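Local coordinates for enoyl-[acyl-carrier-protein] reductase [FMN] (Thermotoga maritima, PDB 5GVJ) that probably reduces enoyl-[acyl-carrier-protein] with NADH as an FMN-dependent flavoenzyme of bacterial fatty-acid synthesis, at residues I137-G140 and M141-G145; V213-S216 and I217-V221; G278-A281 and G282-E286; P289-Q292 and I293-I297. The protein carries 1 engineered substitution. All blocks are in the same frame, centred on the assembly; numbering follows the deposited sequence.

Interaction 1: residues I137-G140 and M141-G145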
# COMPACT_ATOMS: atom_id res chain seq x y z
N ILE A 137 -6.52 -9.80 -10.75
CA ILE A 137 -6.64 -9.14 -9.47
C ILE A 137 -5.24 -9.09 -8.88
O ILE A 137 -4.59 -10.13 -8.70
CB ILE A 137 -7.62 -9.89 -8.55
CG1 ILE A 137 -9.05 -9.84 -9.11
CG2 ILE A 137 -7.60 -9.28 -7.14
CD1 ILE A 137 -9.95 -10.98 -8.64
N ALA A 138 -4.76 -7.88 -8.62
CA ALA A 138 -3.46 -7.69 -7.99
C ALA A 138 -3.75 -7.48 -6.51
O ALA A 138 -4.31 -6.45 -6.13
CB ALA A 138 -2.72 -6.51 -8.60
N GLU A 139 -3.41 -8.46 -5.69
CA GLU A 139 -3.83 -8.45 -4.29
C GLU A 139 -2.63 -8.13 -3.40
O GLU A 139 -1.73 -8.97 -3.26
CB GLU A 139 -4.45 -9.79 -3.90
CG GLU A 139 -4.88 -9.83 -2.45
CD GLU A 139 -5.61 -11.12 -2.12
OE1 GLU A 139 -4.96 -12.12 -1.77
OE2 GLU A 139 -6.85 -11.12 -2.23
N GLY A 140 -2.63 -6.95 -2.80
CA GLY A 140 -1.57 -6.58 -1.88
C GLY A 140 -1.68 -7.30 -0.55
O GLY A 140 -2.75 -7.74 -0.12
N MET A 141 -0.53 -7.41 0.12
CA MET A 141 -0.41 -8.17 1.36
C MET A 141 -1.09 -7.51 2.56
O MET A 141 -1.09 -8.12 3.64
CB MET A 141 1.07 -8.41 1.68
CG MET A 141 1.87 -7.14 1.78
SD MET A 141 2.02 -6.64 3.50
CE MET A 141 3.17 -7.89 4.09
N GLU A 142 -1.67 -6.32 2.42
CA GLU A 142 -2.49 -5.80 3.51
C GLU A 142 -3.86 -6.47 3.58
O GLU A 142 -4.61 -6.21 4.52
CB GLU A 142 -2.71 -4.28 3.38
CG GLU A 142 -3.06 -3.79 1.97
CD GLU A 142 -1.82 -3.34 1.20
OE1 GLU A 142 -1.00 -4.21 0.83
OE2 GLU A 142 -1.65 -2.12 1.01
N SER A 143 -4.19 -7.32 2.62
CA SER A 143 -5.48 -7.98 2.67
C SER A 143 -5.46 -9.06 3.75
O SER A 143 -4.41 -9.44 4.28
CB SER A 143 -5.85 -8.55 1.31
OG SER A 143 -4.89 -9.48 0.87
N GLY A 144 -6.67 -9.56 4.09
CA GLY A 144 -6.78 -10.64 5.05
C GLY A 144 -6.57 -12.01 4.40
O GLY A 144 -6.60 -12.17 3.18
N GLY A 145 -6.35 -13.00 5.26
CA GLY A 145 -6.18 -14.35 4.77
C GLY A 145 -4.78 -14.56 4.21
O GLY A 145 -3.84 -13.82 4.52
O HOH W 1 -7.06 -13.59 0.24
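Glu139 and Gly140 meet Ser143 round a tight corner, where the strand 136-139 gives way to a type I turn from Gly140 to Ser143. The serine side chain points back at the strand end, and OG donates to Gly140 O at 2.9 Å, arriving nearly along the C=O axis. The same oxygen also accepts Ser143 N at 3.1 Å, a donor standing 37° above the carbonyl plane. Two hydrogen bonds from a single residue therefore grip one carbonyl. Glu139 reaches in alongside: with CG trans to the backbone N (chi1 179°) and the next torsion also extended, its methylene chain runs past the hydroxyl and brings CG to 3.3 Å from Ser143 OG. Beyond it, OE1 accepts a bond from a water at 3.3 Å, and that water also donates weakly to Gly144 O. Glu142 turns elsewhere; its OE2 bonds to Thr151 of the second subunit and its OE1 to Thr152 of its own chain. An alanine in place of Glu139 removes the chain beside Ser143 OG and would probably leave that flank of the hydroxyl less closely packed and the water without its carboxylate acceptor. Glu139 and Gly144 both bind FMN in this enzyme, at the C-terminal end of a TIM-barrel strand, although the flavin is absent from this chain; the doubly bonded Gly140 carbonyl closes the turn lying between them.

Interaction 2: residues V213-S216 and I217-V221. With NA (sodium ion), chain C.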
# COMPACT_ATOMS: atom_id res chain seq x y z
N VAL A 213 -15.39 -3.85 12.98
CA VAL A 213 -15.71 -2.49 13.38
C VAL A 213 -14.71 -1.99 14.42
O VAL A 213 -14.16 -0.89 14.30
CB VAL A 213 -17.15 -2.41 13.91
CG1 VAL A 213 -17.37 -1.13 14.68
CG2 VAL A 213 -18.14 -2.53 12.75
N LYS A 214 -14.46 -2.80 15.45
CA LYS A 214 -13.61 -2.33 16.54
C LYS A 214 -12.15 -2.30 16.15
O LYS A 214 -11.38 -1.50 16.71
CB LYS A 214 -13.81 -3.21 17.78
CG LYS A 214 -15.13 -3.01 18.50
CD LYS A 214 -15.29 -4.04 19.61
CE LYS A 214 -16.45 -3.69 20.55
NZ LYS A 214 -17.76 -4.13 20.00
N ALA A 215 -11.74 -3.14 15.21
CA ALA A 215 -10.33 -3.29 14.88
C ALA A 215 -9.76 -2.01 14.29
O ALA A 215 -10.41 -1.34 13.48
CB ALA A 215 -10.13 -4.44 13.90
N SER A 216 -8.53 -1.67 14.68
CA SER A 216 -7.80 -0.55 14.11
C SER A 216 -6.91 -1.02 12.95
O SER A 216 -6.84 -2.21 12.64
CB SER A 216 -6.93 0.11 15.17
OG SER A 216 -5.83 -0.73 15.45
N ILE A 217 -6.19 -0.09 12.33
CA ILE A 217 -5.31 -0.45 11.22
C ILE A 217 -4.14 -1.31 11.67
O ILE A 217 -3.47 -1.94 10.84
CB ILE A 217 -4.81 0.80 10.47
CG1 ILE A 217 -3.96 1.68 11.40
CG2 ILE A 217 -5.99 1.58 9.89
CD1 ILE A 217 -3.44 2.95 10.72
N ARG A 218 -3.86 -1.37 12.98
CA ARG A 218 -2.74 -2.12 13.53
C ARG A 218 -3.18 -3.42 14.20
O ARG A 218 -2.35 -4.09 14.83
CB ARG A 218 -1.97 -1.26 14.54
CG ARG A 218 -1.16 -0.15 13.92
CD ARG A 218 -0.24 0.51 14.96
NE ARG A 218 -1.01 1.09 16.06
CZ ARG A 218 -0.47 1.65 17.14
NH1 ARG A 218 0.85 1.70 17.26
NH2 ARG A 218 -1.24 2.16 18.09
N ASP A 219 -4.45 -3.80 14.09
CA ASP A 219 -4.95 -4.93 14.86
C ASP A 219 -4.93 -6.24 14.08
O ASP A 219 -5.62 -7.19 14.47
CB ASP A 219 -6.36 -4.65 15.35
CG ASP A 219 -6.38 -3.75 16.57
OD1 ASP A 219 -5.35 -3.67 17.28
OD2 ASP A 219 -7.42 -3.12 16.81
N THR A 220 -4.17 -6.33 12.99
CA THR A 220 -3.98 -7.63 12.36
C THR A 220 -2.55 -8.09 12.56
O THR A 220 -1.65 -7.31 12.87
CB THR A 220 -4.33 -7.59 10.86
OG1 THR A 220 -3.33 -6.84 10.16
CG2 THR A 220 -5.70 -6.97 10.62
N VAL A 221 -2.35 -9.40 12.40
CA VAL A 221 -1.04 -10.03 12.48
C VAL A 221 -0.89 -10.97 11.30
O VAL A 221 -1.88 -11.51 10.79
CB VAL A 221 -0.82 -10.85 13.77
CG1 VAL A 221 -0.34 -9.99 14.87
CG2 VAL A 221 -2.10 -11.55 14.16
NA NA C . -12.66 -1.00 12.34
O HOH W 2 -12.01 1.35 12.91
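Ser216 and Asp219 close a type I beta turn between the helix 206-214 and the strand 220-223, and Asp219 is the side chain that folds back across it. Its CB lies 4.0 Å from the CB of Ala215, the residue that follows the helix, an apolar touch. CG, set beside its own backbone N (chi1 -79°), comes to 3.3 Å from Ser216 OG. At the tip, OD1 lies 3.5 Å from Ser216 OG, while OD2 accepts Ser216 N at 2.8 Å; the N-H points almost straight at OD2 (174°) but arrives 44° above the carboxylate plane. The backbone answers with Asp219 N bonded to Ser216 O, so side chain and main chain clasp the turn in both directions. Ser216 OG adds an ST turn by accepting Arg218 N at 3.2 Å.

Ile217 packs against Val154 of the second subunit. The residues leading into the turn serve a metal: sodium is bound by five main-chain oxygens and a water, with Ile212, Ala281 and Ile284 supplying the three carbonyls that lie beyond this segment. Val213 O comes from the last turn of the helix and Ala215 O from the first residue beyond it, each 2.5 Å from the ion.

Interaction 3: residues G278-A281 and G282-E286. With NA (sodium ion), chain C.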
# COMPACT_ATOMS: atom_id res chain seq x y z
N GLY A 278 -8.37 -7.90 6.64
CA GLY A 278 -7.25 -7.10 6.21
C GLY A 278 -7.10 -5.83 7.02
O GLY A 278 -7.90 -5.51 7.89
N GLN A 279 -6.02 -5.10 6.71
CA GLN A 279 -5.76 -3.86 7.42
C GLN A 279 -6.85 -2.83 7.18
O GLN A 279 -7.01 -1.91 7.99
CB GLN A 279 -4.38 -3.29 7.02
CG GLN A 279 -3.22 -4.17 7.48
CD GLN A 279 -1.86 -3.56 7.17
OE1 GLN A 279 -1.77 -2.51 6.54
NE2 GLN A 279 -0.79 -4.21 7.62
N SER A 280 -7.62 -2.97 6.09
CA SER A 280 -8.70 -2.03 5.88
C SER A 280 -9.79 -2.11 6.95
O SER A 280 -10.67 -1.25 6.96
CB SER A 280 -9.34 -2.23 4.50
OG SER A 280 -10.08 -3.43 4.47
N ALA A 281 -9.75 -3.10 7.85
CA ALA A 281 -10.70 -3.08 8.96
C ALA A 281 -10.57 -1.80 9.78
O ALA A 281 -11.56 -1.29 10.29
CB ALA A 281 -10.52 -4.31 9.85
N GLY A 282 -9.36 -1.24 9.87
CA GLY A 282 -9.19 0.01 10.59
C GLY A 282 -9.86 1.21 9.95
O GLY A 282 -9.98 2.26 10.59
N LEU A 283 -10.30 1.07 8.70
CA LEU A 283 -11.04 2.11 8.00
C LEU A 283 -12.54 1.91 8.11
O LEU A 283 -13.31 2.73 7.60
CB LEU A 283 -10.64 2.12 6.53
CG LEU A 283 -9.16 2.33 6.23
CD1 LEU A 283 -8.89 2.08 4.75
CD2 LEU A 283 -8.78 3.74 6.65
N ILE A 284 -12.98 0.83 8.75
CA ILE A 284 -14.38 0.45 8.80
C ILE A 284 -14.87 0.69 10.23
O ILE A 284 -14.37 0.07 11.18
CB ILE A 284 -14.59 -1.00 8.36
CG1 ILE A 284 -14.27 -1.13 6.86
CG2 ILE A 284 -16.01 -1.47 8.66
CD1 ILE A 284 -13.99 -2.55 6.43
N ASP A 285 -15.82 1.60 10.38
CA ASP A 285 -16.32 1.96 11.69
C ASP A 285 -17.79 1.63 11.90
O ASP A 285 -18.33 1.94 12.97
CB ASP A 285 -16.10 3.45 11.95
CG ASP A 285 -14.65 3.80 11.92
OD1 ASP A 285 -13.88 3.16 12.68
OD2 ASP A 285 -14.27 4.66 11.11
N GLU A 286 -18.44 1.02 10.92
CA GLU A 286 -19.82 0.61 11.13
C GLU A 286 -20.23 -0.36 10.04
O GLU A 286 -19.64 -0.39 8.95
CB GLU A 286 -20.78 1.81 11.17
CG GLU A 286 -20.77 2.67 9.94
CD GLU A 286 -21.82 3.76 9.99
OE1 GLU A 286 -23.00 3.43 10.24
OE2 GLU A 286 -21.48 4.94 9.79
NA NA C . -12.66 -1.00 12.34
O HOH W 2 -12.01 1.35 12.91
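The peptide carbonyls of Ser280 and Ala281 are the flat groups on which the residues Gly282 to Ile284 fold back. Over one face of the Ser280 carbonyl stands Leu283 N, 2.9 Å from Ser280 O and 62° out of the plane, with Leu283 CB following on that side at 3.4 Å from the same oxygen. Over the opposite face comes the end of Ile284, whose CD1 lies 3.6 Å from Ser280 O; CG1, held beside the backbone N of Ile284 (chi1 -67°), directs it there. The Ala281 carbonyl is used from both sides too. Ile284 N donates to Ala281 O at 3.0 Å from one side of the plane. On the other side sits the sodium ion, coordinated by Ala281 O at 2.3 Å. The Gln279 amide is held at its two polar ends by the second subunit, NE2 by Glu149 O and OE1 by Thr151 N.

Each backbone bond here spans three residues, Gly282 N to Gln279 O being the first across the join, and this defines a short 3-10 helix at residues 279-283. Ser280, an FMN-binding residue of this enzyme, lies within it and packs on Thr194, another residue of that site. Just past its end, Ile284 O turns to the sodium, also at 2.3 Å, and the Ile284 side chain also touches Thr194 and Arg195 of the helix 193-197. The carbonyls of Ile212, Val213 and Ala215 complete the site together with a water, which donates to Asp285 OD1 at 2.6 Å and, weakly, to Gly282 O.

Interaction 4: residues P289-Q292 and I293-I297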
# COMPACT_ATOMS: atom_id res chain seq x y z
N PRO A 289 -25.45 -1.32 4.97
CA PRO A 289 -26.06 -2.05 3.86
C PRO A 289 -25.16 -2.03 2.64
O PRO A 289 -24.45 -1.05 2.38
CB PRO A 289 -27.36 -1.27 3.59
CG PRO A 289 -27.65 -0.57 4.87
CD PRO A 289 -26.29 -0.19 5.41
N VAL A 290 -25.19 -3.13 1.89
CA VAL A 290 -24.45 -3.23 0.64
C VAL A 290 -24.77 -2.07 -0.28
O VAL A 290 -23.87 -1.46 -0.88
CB VAL A 290 -24.73 -4.60 -0.03
CG1 VAL A 290 -24.40 -4.57 -1.53
CG2 VAL A 290 -23.94 -5.69 0.68
N LYS A 291 -26.05 -1.70 -0.39
CA LYS A 291 -26.43 -0.60 -1.26
C LYS A 291 -25.76 0.71 -0.85
O LYS A 291 -25.27 1.46 -1.70
CB LYS A 291 -27.96 -0.43 -1.26
CG LYS A 291 -28.52 0.02 -2.60
CD LYS A 291 -28.77 -1.19 -3.52
CE LYS A 291 -28.70 -0.80 -5.00
NZ LYS A 291 -27.31 -0.31 -5.41
N GLN A 292 -25.74 0.99 0.46
CA GLN A 292 -25.11 2.22 0.93
C GLN A 292 -23.61 2.19 0.70
O GLN A 292 -23.01 3.20 0.31
CB GLN A 292 -25.40 2.41 2.42
CG GLN A 292 -25.03 3.79 2.94
CD GLN A 292 -25.83 4.89 2.24
OE1 GLN A 292 -25.27 5.85 1.71
NE2 GLN A 292 -27.15 4.73 2.22
N ILE A 293 -22.97 1.04 0.96
CA ILE A 293 -21.53 0.91 0.71
C ILE A 293 -21.19 1.35 -0.71
O ILE A 293 -20.28 2.15 -0.93
CB ILE A 293 -21.06 -0.54 0.96
CG1 ILE A 293 -21.17 -0.88 2.45
CG2 ILE A 293 -19.62 -0.75 0.42
CD1 ILE A 293 -20.91 -2.38 2.75
N ILE A 294 -21.93 0.82 -1.69
CA ILE A 294 -21.62 1.15 -3.08
C ILE A 294 -21.94 2.61 -3.38
O ILE A 294 -21.19 3.27 -4.11
CB ILE A 294 -22.37 0.18 -4.02
CG1 ILE A 294 -21.85 -1.25 -3.83
CG2 ILE A 294 -22.24 0.63 -5.49
CD1 ILE A 294 -22.63 -2.32 -4.56
N GLU A 295 -23.03 3.14 -2.81
CA GLU A 295 -23.34 4.56 -2.99
C GLU A 295 -22.24 5.46 -2.43
O GLU A 295 -21.84 6.45 -3.06
CB GLU A 295 -24.67 4.92 -2.32
CG GLU A 295 -25.90 4.39 -3.03
CD GLU A 295 -27.12 4.40 -2.14
OE1 GLU A 295 -27.16 5.21 -1.17
OE2 GLU A 295 -28.05 3.60 -2.40
N ASP A 296 -21.78 5.16 -1.22
CA ASP A 296 -20.76 6.00 -0.59
C ASP A 296 -19.43 5.92 -1.34
O ASP A 296 -18.70 6.92 -1.44
CB ASP A 296 -20.57 5.60 0.87
CG ASP A 296 -21.82 5.81 1.71
OD1 ASP A 296 -22.71 6.61 1.32
OD2 ASP A 296 -21.90 5.16 2.77
N ILE A 297 -19.07 4.72 -1.82
CA ILE A 297 -17.84 4.57 -2.61
C ILE A 297 -17.87 5.51 -3.81
O ILE A 297 -16.92 6.26 -4.07
CB ILE A 297 -17.65 3.12 -3.09
CG1 ILE A 297 -17.47 2.11 -1.95
CG2 ILE A 297 -16.48 3.03 -4.08
CD1 ILE A 297 -16.80 2.64 -0.77
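Gln292 O takes the Asp296 amide N at 2.8 Å, with the donor close to the carbonyl axis (C=O...N 165°), one of a run of i to i+4 bonds in the opening turns of the helix 290-309. The first of them, Ile293 N to Pro289 O at 2.9 Å, uses the carbonyl of the N-cap residue.

Side chains cluster on the polar flank. Gln292, bent at chi2 (62°), curls over the next turn, where its CG lies 3.4 Å from Asp296 OD2. Its amide lies between two acids: it crosses Glu295 at about a right angle, and its plane makes 40° with the Asp296 carboxylate. Asp296 OD2 has its strongest partner in Lys288, a salt bridge to the residue just before the cap. Lys291 sends its NZ to Ala37 O, but its CG rests 3.6 Å from Glu295 OE2. On the buried flank Val290 and Ile294 run side by side, Val290 CG1 to Ile294 CD1 being 4.2 Å, and both pack on Phe196 of the helix 193-197.

An alanine here in place of Gln292 would probably leave the Asp296 and Glu295 carboxylates without the amide that lies between them. The helix start is thus two-faced: aliphatic groups hold it to the barrel, while on the polar flank the salt bridge to Lys288 is likely to favour the negative charge of Asp296.

Overall arrangement
Interactions 2 and 3 supply four of the five carbonyl ligands of one sodium site and share its water, and Ile217 packs on Gly282. Yet interaction 3 is largely buried, whereas interaction 2 is a partly exposed turn. Interaction 1 is also buried and lies at the end of a barrel strand; it touches interaction 3 through a probable hydrogen bond, Gln279 N to Glu142 O at 2.8 Å. These three all reach the second subunit and relate to FMN-binding residues or the metal. Interaction 4 follows directly in sequence on interaction 3, its centre about 15 Å from that of interaction 3, but is regular helix with one buried flank and one exposed charged flank, touching neither metal nor partner subunit.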